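PDB 7ADK: putative immunoglobulin-blocking virulence protein from Mycoplasma mycoides subsp. capri, which probably blocks host immunoglobulins as a virulence factor, and is found in a complex with a lipoprotein. Local coordinates for residues E216-G221 with N225-S230; S229-V234 with F277-Q282; M252-N257 with Q282-L287. All blocks are in the same frame, centred on the assembly; numbering follows the deposited sequence.

Interaction 1 of 3, residues E216-G221 with N225-S230; sequences EEFNSG and NDILSS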
ATOM      1  N   GLU A 216     -27.646 -38.642 -16.250  1.00 91.96           N
ATOM      2  CA  GLU A 216     -27.382 -38.882 -17.674  1.00 91.96           C
ATOM      3  C   GLU A 216     -26.276 -39.920 -17.922  1.00 91.96           C
ATOM      4  O   GLU A 216     -26.340 -40.651 -18.904  1.00 91.96           O
ATOM      5  CB  GLU A 216     -27.083 -37.548 -18.369  1.00 91.96           C
ATOM      6  CG  GLU A 216     -26.959 -37.618 -19.901  1.00 91.96           C
ATOM      7  CD  GLU A 216     -25.563 -37.935 -20.469  1.00 91.96           C
ATOM      8  OE1 GLU A 216     -24.551 -37.899 -19.745  1.00 91.96           O
ATOM      9  OE2 GLU A 216     -25.466 -38.188 -21.683  1.00 91.96           O
ATOM     10  N   GLU A 217     -25.310 -40.062 -17.014  1.00 92.50           N
ATOM     11  CA  GLU A 217     -24.258 -41.074 -17.117  1.00 92.50           C
ATOM     12  C   GLU A 217     -24.758 -42.467 -16.695  1.00 92.50           C
ATOM     13  O   GLU A 217     -24.478 -43.447 -17.379  1.00 92.50           O
ATOM     14  CB  GLU A 217     -23.022 -40.621 -16.325  1.00 92.50           C
ATOM     15  CG  GLU A 217     -21.766 -41.472 -16.533  1.00 92.50           C
ATOM     16  CD  GLU A 217     -21.020 -41.219 -17.849  1.00 92.50           C
ATOM     17  OE1 GLU A 217     -21.631 -40.780 -18.843  1.00 92.50           O
ATOM     18  OE2 GLU A 217     -19.796 -41.464 -17.902  1.00 92.50           O
ATOM     19  N   PHE A 218     -25.574 -42.566 -15.639  1.00 91.20           N
ATOM     20  CA  PHE A 218     -26.270 -43.809 -15.277  1.00 91.20           C
ATOM     21  C   PHE A 218     -27.230 -44.282 -16.379  1.00 91.20           C
ATOM     22  O   PHE A 218     -27.384 -45.484 -16.587  1.00 91.20           O
ATOM     23  CB  PHE A 218     -27.048 -43.620 -13.975  1.00 91.20           C
ATOM     24  CG  PHE A 218     -26.252 -43.829 -12.710  1.00 91.20           C
ATOM     25  CD1 PHE A 218     -25.291 -42.891 -12.305  1.00 91.20           C
ATOM     26  CD2 PHE A 218     -26.493 -44.956 -11.913  1.00 91.20           C
ATOM     27  CE1 PHE A 218     -24.602 -43.058 -11.096  1.00 91.20           C
ATOM     28  CE2 PHE A 218     -25.801 -45.129 -10.709  1.00 91.20           C
ATOM     29  CZ  PHE A 218     -24.866 -44.172 -10.293  1.00 91.20           C
ATOM     30  N   ASN A 219     -27.849 -43.355 -17.111  1.00 93.12           N
ATOM     31  CA  ASN A 219     -28.656 -43.650 -18.303  1.00 93.12           C
ATOM     32  C   ASN A 219     -27.832 -44.094 -19.538  1.00 93.12           C
ATOM     33  O   ASN A 219     -28.417 -44.512 -20.534  1.00 93.12           O
ATOM     34  CB  ASN A 219     -29.586 -42.461 -18.622  1.00 93.12           C
ATOM     35  CG  ASN A 219     -30.753 -42.275 -17.671  1.00 93.12           C
ATOM     36  OD1 ASN A 219     -30.959 -43.003 -16.720  1.00 93.12           O
ATOM     37  ND2 ASN A 219     -31.597 -41.325 -17.919  1.00 93.12           N
ATOM     38  N   SER A 220     -26.498 -44.056 -19.509  1.00 96.07           N
ATOM     39  CA  SER A 220     -25.655 -44.638 -20.559  1.00 96.07           C
ATOM     40  C   SER A 220     -25.547 -46.170 -20.436  1.00 96.07           C
ATOM     41  O   SER A 220     -25.789 -46.753 -19.376  1.00 96.07           O
ATOM     42  CB  SER A 220     -24.286 -43.954 -20.605  1.00 96.07           C
ATOM     43  OG  SER A 220     -23.432 -44.410 -19.583  1.00 96.07           O
ATOM     44  N   GLY A 221     -25.184 -46.853 -21.517  1.00 99.63           N
ATOM     45  CA  GLY A 221     -25.174 -48.315 -21.580  1.00 99.63           C
ATOM     46  C   GLY A 221     -24.041 -49.026 -20.828  1.00 99.63           C
ATOM     47  O   GLY A 221     -24.042 -50.253 -20.761  1.00 99.63           O
ATOM     48  N   ASN A 225     -18.783 -49.519 -13.069  1.00 99.96           N
ATOM     49  CA  ASN A 225     -17.520 -48.825 -12.818  1.00 99.96           C
ATOM     50  C   ASN A 225     -17.333 -47.535 -13.644  1.00 99.96           C
ATOM     51  O   ASN A 225     -16.318 -46.861 -13.490  1.00 99.96           O
ATOM     52  CB  ASN A 225     -16.348 -49.803 -12.974  1.00 99.96           C
ATOM     53  CG  ASN A 225     -16.581 -51.085 -12.203  1.00 99.96           C
ATOM     54  OD1 ASN A 225     -17.091 -52.059 -12.736  1.00 99.96           O
ATOM     55  ND2 ASN A 225     -16.290 -51.110 -10.930  1.00 99.96           N
ATOM     56  N   ASP A 226     -18.311 -47.115 -14.456  1.00 97.38           N
ATOM     57  CA  ASP A 226     -18.366 -45.749 -15.007  1.00 97.38           C
ATOM     58  C   ASP A 226     -18.602 -44.670 -13.920  1.00 97.38           C
ATOM     59  O   ASP A 226     -18.414 -43.488 -14.176  1.00 97.38           O
ATOM     60  CB  ASP A 226     -19.332 -45.650 -16.201  1.00 97.38           C
ATOM     61  CG  ASP A 226     -20.833 -45.713 -15.904  1.00 97.38           C
ATOM     62  OD1 ASP A 226     -21.250 -45.596 -14.736  1.00 97.38           O
ATOM     63  OD2 ASP A 226     -21.619 -45.834 -16.863  1.00 97.38           O
ATOM     64  N   ILE A 227     -18.897 -45.088 -12.683  1.00 94.86           N
ATOM     65  CA  ILE A 227     -18.718 -44.302 -11.450  1.00 94.86           C
ATOM     66  C   ILE A 227     -17.352 -43.590 -11.430  1.00 94.86           C
ATOM     67  O   ILE A 227     -17.270 -42.449 -10.968  1.00 94.86           O
ATOM     68  CB  ILE A 227     -18.907 -45.249 -10.237  1.00 94.86           C
ATOM     69  CG1 ILE A 227     -20.391 -45.533  -9.942  1.00 94.86           C
ATOM     70  CG2 ILE A 227     -18.217 -44.777  -8.959  1.00 94.86           C
ATOM     71  CD1 ILE A 227     -21.176 -44.402  -9.278  1.00 94.86           C
ATOM     72  N   LEU A 228     -16.309 -44.200 -12.002  1.00 93.92           N
ATOM     73  CA  LEU A 228     -14.989 -43.583 -12.145  1.00 93.92           C
ATOM     74  C   LEU A 228     -15.006 -42.269 -12.957  1.00 93.92           C
ATOM     75  O   LEU A 228     -14.324 -41.313 -12.592  1.00 93.92           O
ATOM     76  CB  LEU A 228     -14.055 -44.640 -12.755  1.00 93.92           C
ATOM     77  CG  LEU A 228     -12.580 -44.227 -12.891  1.00 93.92           C
ATOM     78  CD1 LEU A 228     -11.688 -45.444 -12.716  1.00 93.92           C
ATOM     79  CD2 LEU A 228     -12.261 -43.643 -14.267  1.00 93.92           C
ATOM     80  N   SER A 229     -15.805 -42.185 -14.025  1.00 91.59           N
ATOM     81  CA  SER A 229     -15.963 -40.977 -14.848  1.00 91.59           C
ATOM     82  C   SER A 229     -16.797 -39.887 -14.163  1.00 91.59           C
ATOM     83  O   SER A 229     -16.481 -38.711 -14.304  1.00 91.59           O
ATOM     84  CB  SER A 229     -16.556 -41.329 -16.212  1.00 91.59           C
ATOM     85  OG  SER A 229     -15.722 -42.229 -16.915  1.00 91.59           O
ATOM     86  N   SER A 230     -17.789 -40.231 -13.330  1.00 87.33           N
ATOM     87  CA  SER A 230     -18.484 -39.251 -12.473  1.00 87.33           C
ATOM     88  C   SER A 230     -17.541 -38.622 -11.440  1.00 87.33           C
ATOM     89  O   SER A 230     -17.570 -37.407 -11.289  1.00 87.33           O
ATOM     90  CB  SER A 230     -19.703 -39.851 -11.782  1.00 87.33           C
ATOM     91  OG  SER A 230     -20.797 -39.939 -12.603  1.00 87.33           O
TER
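Two carboxylate-bearing chains are turned into the space between the segments by different torsions. In Glu217 the CG lies opposite the backbone N (chi1 -170°) and the chain then bends at chi2, which brings the carboxylate towards the facing segment, with Glu217 OE2 3.7 Å from Ser229 CB. The carboxylate of Asp226 instead hangs from a CG held between its own N and carbonyl carbon (chi1 73°), and this directs OD2 at the opposite segment. There OD2 stands 3.6 Å from Ser220 OG and 3.8 Å from Glu217 O, beside both of these polar atoms without a hydrogen bond to either. The hydroxyl of Ser220 turns back on its own segment: OG donates to Glu217 O at 2.6 Å, in the carbonyl plane with a C=O...donor angle of 148°, while Ser220 N gives the same oxygen a second bond. Two donors from Ser220 thus grip one carbonyl oxygen near the start of the loop. The arrangement is a helical hairpin, in which helix 209-218 and helix 227-235 are joined by a short connection and pack against each other near it. Within the pair, Glu217 OE2 and Asp226 OD2 come to 4.8 Å; such close like charges would be expected to raise the proton affinity of one of the acids somewhat. An apolar contact lies to one side of these polar groups. The far end of the Phe218 ring is met at a slant by Ile227, with Phe218 CZ 3.8 Å from Ile227 CD1. Ile227 is buried and also packs on Gln282, Ile285 and Trp286 of helix 280-288, whereas Phe218 extends onto Ala289 and Asn290 just beyond that helix.

Interaction 2 of 3, residues S229-V234 with F277-Q282; sequences SSLESV and FQTKNQ
Leu231 lays its branched end across the aliphatic part of Gln282, the two side chains meeting at about a right angle. CD2 does most of the touching here, 3.7 Å from Gln282 CG and equally close to Gln282 NE2, while Leu231 CB sits 4.0 Å from the same CG. The other methyl, CD1, turns to the neighbouring residue and rests 3.6 Å from Asn281 CB, again in a crossing that is nearly perpendicular. One leucine therefore spans two successive residues in the first turn of helix 280-288. It reaches them because its first torsion is trans with respect to the main-chain nitrogen (chi1 -175°), which carries both methyls outward from helix 227-235. This is helix-to-helix packing, with the middle of one helix set against the beginning of the other. The amide of Gln282 is held by its own segment: NE2 donates to Thr279 OG1 at 2.9 Å with an N-H...acceptor angle of 148°, and the hydroxyl is tilted 18° out of the amide plane. Thr279 occupies the N-cap position, yet its hydroxyl is used for this side-chain bond and makes no capping bond. Phe242, from a loop, touches both Val234 and Asn281 and so links the two segments further. Lys280 points away from the 229-234 segment and forms a salt bridge with Asp349 of the lipoprotein chain. With no hydrogen bond between the segments and the Gln282 amide nitrogen bonded to Thr279, cohesion across this contact rests on van der Waals and hydrophobic contact, and the leucine methyl lies against an amide whose rotation is restrained by that bond.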
ATOM      1  N   SER A 229     -15.805 -42.185 -14.025  1.00 91.59           N
ATOM      2  CA  SER A 229     -15.963 -40.977 -14.848  1.00 91.59           C
ATOM      3  C   SER A 229     -16.797 -39.887 -14.163  1.00 91.59           C
ATOM      4  O   SER A 229     -16.481 -38.711 -14.304  1.00 91.59           O
ATOM      5  CB  SER A 229     -16.556 -41.329 -16.212  1.00 91.59           C
ATOM      6  OG  SER A 229     -15.722 -42.229 -16.915  1.00 91.59           O
ATOM      7  N   SER A 230     -17.789 -40.231 -13.330  1.00 87.33           N
ATOM      8  CA  SER A 230     -18.484 -39.251 -12.473  1.00 87.33           C
ATOM      9  C   SER A 230     -17.541 -38.622 -11.440  1.00 87.33           C
ATOM     10  O   SER A 230     -17.570 -37.407 -11.289  1.00 87.33           O
ATOM     11  CB  SER A 230     -19.703 -39.851 -11.782  1.00 87.33           C
ATOM     12  OG  SER A 230     -20.797 -39.939 -12.603  1.00 87.33           O
ATOM     13  N   LEU A 231     -16.643 -39.395 -10.812  1.00 89.99           N
ATOM     14  CA  LEU A 231     -15.596 -38.854  -9.928  1.00 89.99           C
ATOM     15  C   LEU A 231     -14.593 -37.960 -10.682  1.00 89.99           C
ATOM     16  O   LEU A 231     -14.182 -36.911 -10.201  1.00 89.99           O
ATOM     17  CB  LEU A 231     -14.871 -40.014  -9.227  1.00 89.99           C
ATOM     18  CG  LEU A 231     -13.841 -39.560  -8.174  1.00 89.99           C
ATOM     19  CD1 LEU A 231     -14.515 -39.181  -6.866  1.00 89.99           C
ATOM     20  CD2 LEU A 231     -12.807 -40.640  -7.896  1.00 89.99           C
ATOM     21  N   GLU A 232     -14.236 -38.312 -11.913  1.00 91.44           N
ATOM     22  CA  GLU A 232     -13.406 -37.440 -12.751  1.00 91.44           C
ATOM     23  C   GLU A 232     -14.103 -36.091 -13.054  1.00 91.44           C
ATOM     24  O   GLU A 232     -13.475 -35.033 -13.063  1.00 91.44           O
ATOM     25  CB  GLU A 232     -13.027 -38.251 -13.999  1.00 91.44           C
ATOM     26  CG  GLU A 232     -11.977 -37.638 -14.903  1.00 91.44           C
ATOM     27  CD  GLU A 232     -11.279 -38.644 -15.818  1.00 91.44           C
ATOM     28  OE1 GLU A 232     -11.922 -39.580 -16.327  1.00 91.44           O
ATOM     29  OE2 GLU A 232     -10.068 -38.491 -16.069  1.00 91.44           O
ATOM     30  N   SER A 233     -15.432 -36.095 -13.209  1.00 86.03           N
ATOM     31  CA  SER A 233     -16.253 -34.879 -13.307  1.00 86.03           C
ATOM     32  C   SER A 233     -16.442 -34.112 -11.991  1.00 86.03           C
ATOM     33  O   SER A 233     -17.228 -33.168 -11.953  1.00 86.03           O
ATOM     34  CB  SER A 233     -17.579 -35.149 -14.025  1.00 86.03           C
ATOM     35  OG  SER A 233     -18.560 -35.702 -13.188  1.00 86.03           O
ATOM     36  N   VAL A 234     -15.699 -34.435 -10.927  1.00 87.35           N
ATOM     37  CA  VAL A 234     -15.578 -33.593  -9.715  1.00 87.35           C
ATOM     38  C   VAL A 234     -14.130 -33.202  -9.366  1.00 87.35           C
ATOM     39  O   VAL A 234     -13.922 -32.251  -8.623  1.00 87.35           O
ATOM     40  CB  VAL A 234     -16.348 -34.152  -8.501  1.00 87.35           C
ATOM     41  CG1 VAL A 234     -17.743 -34.632  -8.881  1.00 87.35           C
ATOM     42  CG2 VAL A 234     -15.672 -35.286  -7.739  1.00 87.35           C
ATOM     43  N   PHE A 277     -16.700 -50.378  -3.215  1.00103.33           N
ATOM     44  CA  PHE A 277     -16.318 -49.035  -3.677  1.00103.33           C
ATOM     45  C   PHE A 277     -14.896 -48.636  -3.273  1.00103.33           C
ATOM     46  O   PHE A 277     -14.443 -48.870  -2.154  1.00103.33           O
ATOM     47  CB  PHE A 277     -17.337 -47.988  -3.226  1.00103.33           C
ATOM     48  CG  PHE A 277     -18.615 -48.033  -4.024  1.00103.33           C
ATOM     49  CD1 PHE A 277     -18.609 -47.616  -5.368  1.00103.33           C
ATOM     50  CD2 PHE A 277     -19.806 -48.491  -3.444  1.00103.33           C
ATOM     51  CE1 PHE A 277     -19.791 -47.652  -6.124  1.00103.33           C
ATOM     52  CE2 PHE A 277     -20.990 -48.512  -4.198  1.00103.33           C
ATOM     53  CZ  PHE A 277     -20.983 -48.095  -5.537  1.00103.33           C
ATOM     54  N   GLN A 278     -14.190 -48.017  -4.219  1.00102.67           N
ATOM     55  CA  GLN A 278     -12.757 -47.688  -4.111  1.00102.67           C
ATOM     56  C   GLN A 278     -12.437 -46.364  -3.386  1.00102.67           C
ATOM     57  O   GLN A 278     -11.284 -46.123  -3.027  1.00102.67           O
ATOM     58  CB  GLN A 278     -12.131 -47.660  -5.519  1.00102.67           C
ATOM     59  CG  GLN A 278     -11.995 -49.044  -6.172  1.00102.67           C
ATOM     60  CD  GLN A 278     -13.325 -49.706  -6.509  1.00102.67           C
ATOM     61  OE1 GLN A 278     -14.229 -49.098  -7.059  1.00102.67           O
ATOM     62  NE2 GLN A 278     -13.525 -50.948  -6.157  1.00102.67           N
ATOM     63  N   THR A 279     -13.417 -45.479  -3.205  1.00 97.57           N
ATOM     64  CA  THR A 279     -13.256 -44.134  -2.627  1.00 97.57           C
ATOM     65  C   THR A 279     -14.578 -43.730  -1.988  1.00 97.57           C
ATOM     66  O   THR A 279     -15.620 -44.101  -2.521  1.00 97.57           O
ATOM     67  CB  THR A 279     -12.907 -43.104  -3.721  1.00 97.57           C
ATOM     68  OG1 THR A 279     -11.857 -43.511  -4.567  1.00 97.57           O
ATOM     69  CG2 THR A 279     -12.502 -41.738  -3.194  1.00 97.57           C
ATOM     70  N   LYS A 280     -14.589 -42.908  -0.929  1.00 96.00           N
ATOM     71  CA  LYS A 280     -15.847 -42.462  -0.305  1.00 96.00           C
ATOM     72  C   LYS A 280     -16.762 -41.733  -1.274  1.00 96.00           C
ATOM     73  O   LYS A 280     -17.914 -42.109  -1.397  1.00 96.00           O
ATOM     74  CB  LYS A 280     -15.573 -41.630   0.955  1.00 96.00           C
ATOM     75  CG  LYS A 280     -15.003 -42.428   2.133  1.00 96.00           C
ATOM     76  CD  LYS A 280     -15.920 -43.555   2.643  1.00 96.00           C
ATOM     77  CE  LYS A 280     -15.667 -44.909   1.973  1.00 96.00           C
ATOM     78  NZ  LYS A 280     -16.564 -45.951   2.472  1.00 96.00           N
ATOM     79  N   ASN A 281     -16.250 -40.771  -2.050  1.00 95.04           N
ATOM     80  CA  ASN A 281     -17.030 -40.044  -3.068  1.00 95.04           C
ATOM     81  C   ASN A 281     -17.650 -40.972  -4.127  1.00 95.04           C
ATOM     82  O   ASN A 281     -18.825 -40.813  -4.427  1.00 95.04           O
ATOM     83  CB  ASN A 281     -16.184 -38.933  -3.725  1.00 95.04           C
ATOM     84  CG  ASN A 281     -16.006 -37.684  -2.867  1.00 95.04           C
ATOM     85  OD1 ASN A 281     -16.834 -37.327  -2.049  1.00 95.04           O
ATOM     86  ND2 ASN A 281     -14.920 -36.970  -3.028  1.00 95.04           N
ATOM     87  N   GLN A 282     -16.913 -41.957  -4.654  1.00 94.46           N
ATOM     88  CA  GLN A 282     -17.445 -42.960  -5.596  1.00 94.46           C
ATOM     89  C   GLN A 282     -18.625 -43.749  -5.007  1.00 94.46           C
ATOM     90  O   GLN A 282     -19.598 -43.987  -5.710  1.00 94.46           O
ATOM     91  CB  GLN A 282     -16.340 -43.942  -6.024  1.00 94.46           C
ATOM     92  CG  GLN A 282     -15.278 -43.259  -6.883  1.00 94.46           C
ATOM     93  CD  GLN A 282     -14.298 -44.237  -7.529  1.00 94.46           C
ATOM     94  OE1 GLN A 282     -14.635 -44.982  -8.433  1.00 94.46           O
ATOM     95  NE2 GLN A 282     -13.046 -44.272  -7.137  1.00 94.46           N
TER

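Interaction 3 of 3, residues M252-N257 with Q282-L287; sequences MLDSNN and QEYIWL
Leu253 pushes into the space between Tyr284 and Leu287, three residues apart on one side of helix 280-288. This is a helix-helix contact made by the end of helix 247-253, in the last turn before the chain changes direction. The two methyls divide the work: Leu253 CD2 lies 3.4 Å from Tyr284 CD2 at a slant to the ring, and Leu253 CD1 is equally close to Leu287 CB. Further back, Leu253 CB stands in plane at the ring's edge, 3.9 Å from Tyr284 CD2. Leu253 and Leu287 run past one another in opposite directions. The ring of Tyr284 is tucked in over its own backbone (chi1 85°), which brings its CD2 side against Leu253 and, farther out, Tyr284 CE2 to within 3.6 Å of Asp254 OD1. That carboxylate is inclined by 32° to the ring. Its other oxygen, OD2, forms a salt bridge with Lys250 of helix 247-253, four residues earlier, which would offset its charge and steady the group beside the tyrosine. In the next layer, Leu287 is covered by Ile259 and Lys263 from the following loop, while Trp286 packs on Tyr270 and Leu273 of helix 270-273. Asp254 is the first residue to leave helical geometry, and the turn that follows is tied back to it by a side chain: Asn256 ND2 donates to Asp254 O at 2.8 Å, nearly straight at 165°; ND2 lies in the carbonyl plane of Asp254, and Asp254 O lies close to the amide plane of Asn256.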
ATOM      1  N   MET A 252     -28.356 -36.800   5.140  1.00 89.35           N
ATOM      2  CA  MET A 252     -29.013 -38.086   4.871  1.00 89.35           C
ATOM      3  C   MET A 252     -28.021 -39.148   4.364  1.00 89.35           C
ATOM      4  O   MET A 252     -28.087 -40.303   4.758  1.00 89.35           O
ATOM      5  CB  MET A 252     -30.171 -37.831   3.890  1.00 89.35           C
ATOM      6  CG  MET A 252     -30.785 -39.071   3.231  1.00 89.35           C
ATOM      7  SD  MET A 252     -31.319 -40.399   4.327  1.00 89.35           S
ATOM      8  CE  MET A 252     -32.539 -39.547   5.325  1.00 89.35           C
ATOM      9  N   LEU A 253     -27.092 -38.747   3.495  1.00 87.10           N
ATOM     10  CA  LEU A 253     -26.187 -39.605   2.726  1.00 87.10           C
ATOM     11  C   LEU A 253     -25.202 -40.380   3.606  1.00 87.10           C
ATOM     12  O   LEU A 253     -24.883 -41.523   3.304  1.00 87.10           O
ATOM     13  CB  LEU A 253     -25.438 -38.697   1.733  1.00 87.10           C
ATOM     14  CG  LEU A 253     -25.268 -39.227   0.315  1.00 87.10           C
ATOM     15  CD1 LEU A 253     -26.622 -39.427  -0.345  1.00 87.10           C
ATOM     16  CD2 LEU A 253     -24.477 -38.208  -0.508  1.00 87.10           C
ATOM     17  N   ASP A 254     -24.734 -39.779   4.699  1.00 91.82           N
ATOM     18  CA  ASP A 254     -24.007 -40.494   5.753  1.00 91.82           C
ATOM     19  C   ASP A 254     -24.977 -41.431   6.483  1.00 91.82           C
ATOM     20  O   ASP A 254     -25.894 -40.957   7.149  1.00 91.82           O
ATOM     21  CB  ASP A 254     -23.350 -39.502   6.718  1.00 91.82           C
ATOM     22  CG  ASP A 254     -22.238 -38.674   6.081  1.00 91.82           C
ATOM     23  OD1 ASP A 254     -21.563 -39.155   5.148  1.00 91.82           O
ATOM     24  OD2 ASP A 254     -21.984 -37.552   6.569  1.00 91.82           O
ATOM     25  N   SER A 255     -24.784 -42.749   6.343  1.00 98.28           N
ATOM     26  CA  SER A 255     -25.820 -43.774   6.523  1.00 98.28           C
ATOM     27  C   SER A 255     -26.712 -43.630   7.755  1.00 98.28           C
ATOM     28  O   SER A 255     -27.934 -43.740   7.646  1.00 98.28           O
ATOM     29  CB  SER A 255     -25.142 -45.142   6.539  1.00 98.28           C
ATOM     30  OG  SER A 255     -26.040 -46.171   6.838  1.00 98.28           O
ATOM     31  N   ASN A 256     -26.103 -43.411   8.927  1.00 99.27           N
ATOM     32  CA  ASN A 256     -26.728 -43.181  10.240  1.00 99.27           C
ATOM     33  C   ASN A 256     -27.857 -44.164  10.650  1.00 99.27           C
ATOM     34  O   ASN A 256     -28.675 -43.852  11.516  1.00 99.27           O
ATOM     35  CB  ASN A 256     -27.051 -41.681  10.420  1.00 99.27           C
ATOM     36  CG  ASN A 256     -28.359 -41.216   9.804  1.00 99.27           C
ATOM     37  OD1 ASN A 256     -29.358 -41.039  10.486  1.00 99.27           O
ATOM     38  ND2 ASN A 256     -28.383 -40.928   8.529  1.00 99.27           N
ATOM     39  N   ASN A 257     -27.891 -45.357  10.052  1.00100.69           N
ATOM     40  CA  ASN A 257     -28.949 -46.372  10.154  1.00100.69           C
ATOM     41  C   ASN A 257     -30.304 -45.946   9.537  1.00100.69           C
ATOM     42  O   ASN A 257     -31.350 -46.457   9.936  1.00100.69           O
ATOM     43  CB  ASN A 257     -29.062 -46.964  11.579  1.00100.69           C
ATOM     44  CG  ASN A 257     -27.807 -47.614  12.126  1.00100.69           C
ATOM     45  OD1 ASN A 257     -26.700 -47.116  12.033  1.00100.69           O
ATOM     46  ND2 ASN A 257     -27.938 -48.754  12.747  1.00100.69           N
ATOM     47  N   GLN A 282     -16.913 -41.957  -4.654  1.00 94.46           N
ATOM     48  CA  GLN A 282     -17.445 -42.960  -5.596  1.00 94.46           C
ATOM     49  C   GLN A 282     -18.625 -43.749  -5.007  1.00 94.46           C
ATOM     50  O   GLN A 282     -19.598 -43.987  -5.710  1.00 94.46           O
ATOM     51  CB  GLN A 282     -16.340 -43.942  -6.024  1.00 94.46           C
ATOM     52  CG  GLN A 282     -15.278 -43.259  -6.883  1.00 94.46           C
ATOM     53  CD  GLN A 282     -14.298 -44.237  -7.529  1.00 94.46           C
ATOM     54  OE1 GLN A 282     -14.635 -44.982  -8.433  1.00 94.46           O
ATOM     55  NE2 GLN A 282     -13.046 -44.272  -7.137  1.00 94.46           N
ATOM     56  N   GLU A 283     -18.569 -44.101  -3.724  1.00 94.84           N
ATOM     57  CA  GLU A 283     -19.734 -44.561  -2.966  1.00 94.84           C
ATOM     58  C   GLU A 283     -20.872 -43.537  -2.949  1.00 94.84           C
ATOM     59  O   GLU A 283     -21.946 -43.813  -3.473  1.00 94.84           O
ATOM     60  CB  GLU A 283     -19.290 -45.033  -1.566  1.00 94.84           C
ATOM     61  CG  GLU A 283     -20.341 -45.195  -0.452  1.00 94.84           C
ATOM     62  CD  GLU A 283     -21.520 -46.148  -0.675  1.00 94.84           C
ATOM     63  OE1 GLU A 283     -21.810 -46.573  -1.811  1.00 94.84           O
ATOM     64  OE2 GLU A 283     -22.188 -46.455   0.337  1.00 94.84           O
ATOM     65  N   TYR A 284     -20.716 -42.354  -2.359  1.00 89.68           N
ATOM     66  CA  TYR A 284     -21.922 -41.623  -1.963  1.00 89.68           C
ATOM     67  C   TYR A 284     -22.518 -40.801  -3.131  1.00 89.68           C
ATOM     68  O   TYR A 284     -23.705 -40.494  -3.121  1.00 89.68           O
ATOM     69  CB  TYR A 284     -21.740 -41.112  -0.518  1.00 89.68           C
ATOM     70  CG  TYR A 284     -21.041 -39.825  -0.125  1.00 89.68           C
ATOM     71  CD1 TYR A 284     -19.657 -39.701  -0.291  1.00 89.68           C
ATOM     72  CD2 TYR A 284     -21.587 -39.147   0.981  1.00 89.68           C
ATOM     73  CE1 TYR A 284     -18.878 -38.786   0.438  1.00 89.68           C
ATOM     74  CE2 TYR A 284     -20.827 -38.265   1.763  1.00 89.68           C
ATOM     75  CZ  TYR A 284     -19.469 -38.051   1.475  1.00 89.68           C
ATOM     76  OH  TYR A 284     -18.734 -37.195   2.221  1.00 89.68           O
ATOM     77  N   ILE A 285     -21.790 -40.685  -4.258  1.00 84.49           N
ATOM     78  CA  ILE A 285     -22.331 -40.435  -5.614  1.00 84.49           C
ATOM     79  C   ILE A 285     -23.393 -41.476  -6.021  1.00 84.49           C
ATOM     80  O   ILE A 285     -24.428 -41.142  -6.602  1.00 84.49           O
ATOM     81  CB  ILE A 285     -21.178 -40.396  -6.660  1.00 84.49           C
ATOM     82  CG1 ILE A 285     -20.403 -39.066  -6.541  1.00 84.49           C
ATOM     83  CG2 ILE A 285     -21.654 -40.566  -8.113  1.00 84.49           C
ATOM     84  CD1 ILE A 285     -19.129 -38.958  -7.382  1.00 84.49           C
ATOM     85  N   TRP A 286     -23.170 -42.755  -5.725  1.00 86.63           N
ATOM     86  CA  TRP A 286     -24.108 -43.828  -6.033  1.00 86.63           C
ATOM     87  C   TRP A 286     -25.345 -43.791  -5.127  1.00 86.63           C
ATOM     88  O   TRP A 286     -26.364 -44.385  -5.476  1.00 86.63           O
ATOM     89  CB  TRP A 286     -23.366 -45.178  -6.027  1.00 86.63           C
ATOM     90  CG  TRP A 286     -24.119 -46.381  -6.497  1.00 86.63           C
ATOM     91  CD1 TRP A 286     -24.266 -46.785  -7.776  1.00 86.63           C
ATOM     92  CD2 TRP A 286     -24.824 -47.370  -5.698  1.00 86.63           C
ATOM     93  NE1 TRP A 286     -25.105 -47.875  -7.824  1.00 86.63           N
ATOM     94  CE2 TRP A 286     -25.517 -48.250  -6.573  1.00 86.63           C
ATOM     95  CE3 TRP A 286     -24.924 -47.636  -4.320  1.00 86.63           C
ATOM     96  CZ2 TRP A 286     -26.361 -49.260  -6.103  1.00 86.63           C
ATOM     97  CZ3 TRP A 286     -25.701 -48.705  -3.842  1.00 86.63           C
ATOM     98  CH2 TRP A 286     -26.456 -49.487  -4.724  1.00 86.63           C
ATOM     99  N   LEU A 287     -25.345 -43.084  -3.994  1.00 82.88           N
ATOM    100  CA  LEU A 287     -26.574 -42.831  -3.227  1.00 82.88           C
ATOM    101  C   LEU A 287     -27.439 -41.780  -3.927  1.00 82.88           C
ATOM    102  O   LEU A 287     -28.542 -42.097  -4.336  1.00 82.88           O
ATOM    103  CB  LEU A 287     -26.298 -42.464  -1.755  1.00 82.88           C
ATOM    104  CG  LEU A 287     -26.016 -43.581  -0.744  1.00 82.88           C
ATOM    105  CD1 LEU A 287     -27.068 -44.668  -0.786  1.00 82.88           C
ATOM    106  CD2 LEU A 287     -24.666 -44.229  -0.907  1.00 82.88           C
TER

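How the interactions relate
Helix 280-288 is the common element: interactions 2 and 3 both use it and share Gln282, while interaction 1 packs on it through Ile227, whose CG2 is 3.6 Å from Gln282 CB. Interactions 1 and 2 share Ser229 and Ser230, and their centres are about 10 Å apart. Those of 2 and 3 are about 13 Å apart, and those of 1 and 3 about 17 Å. Trp286 also bridges to interaction 1, its CD1 lying 3.7 Å from Phe218 CZ. The three contacts thus form one small helical cluster, more than 40 Å from the centre of the chain. Of the three, interaction 2 alone has segments touched by the lipoprotein chain.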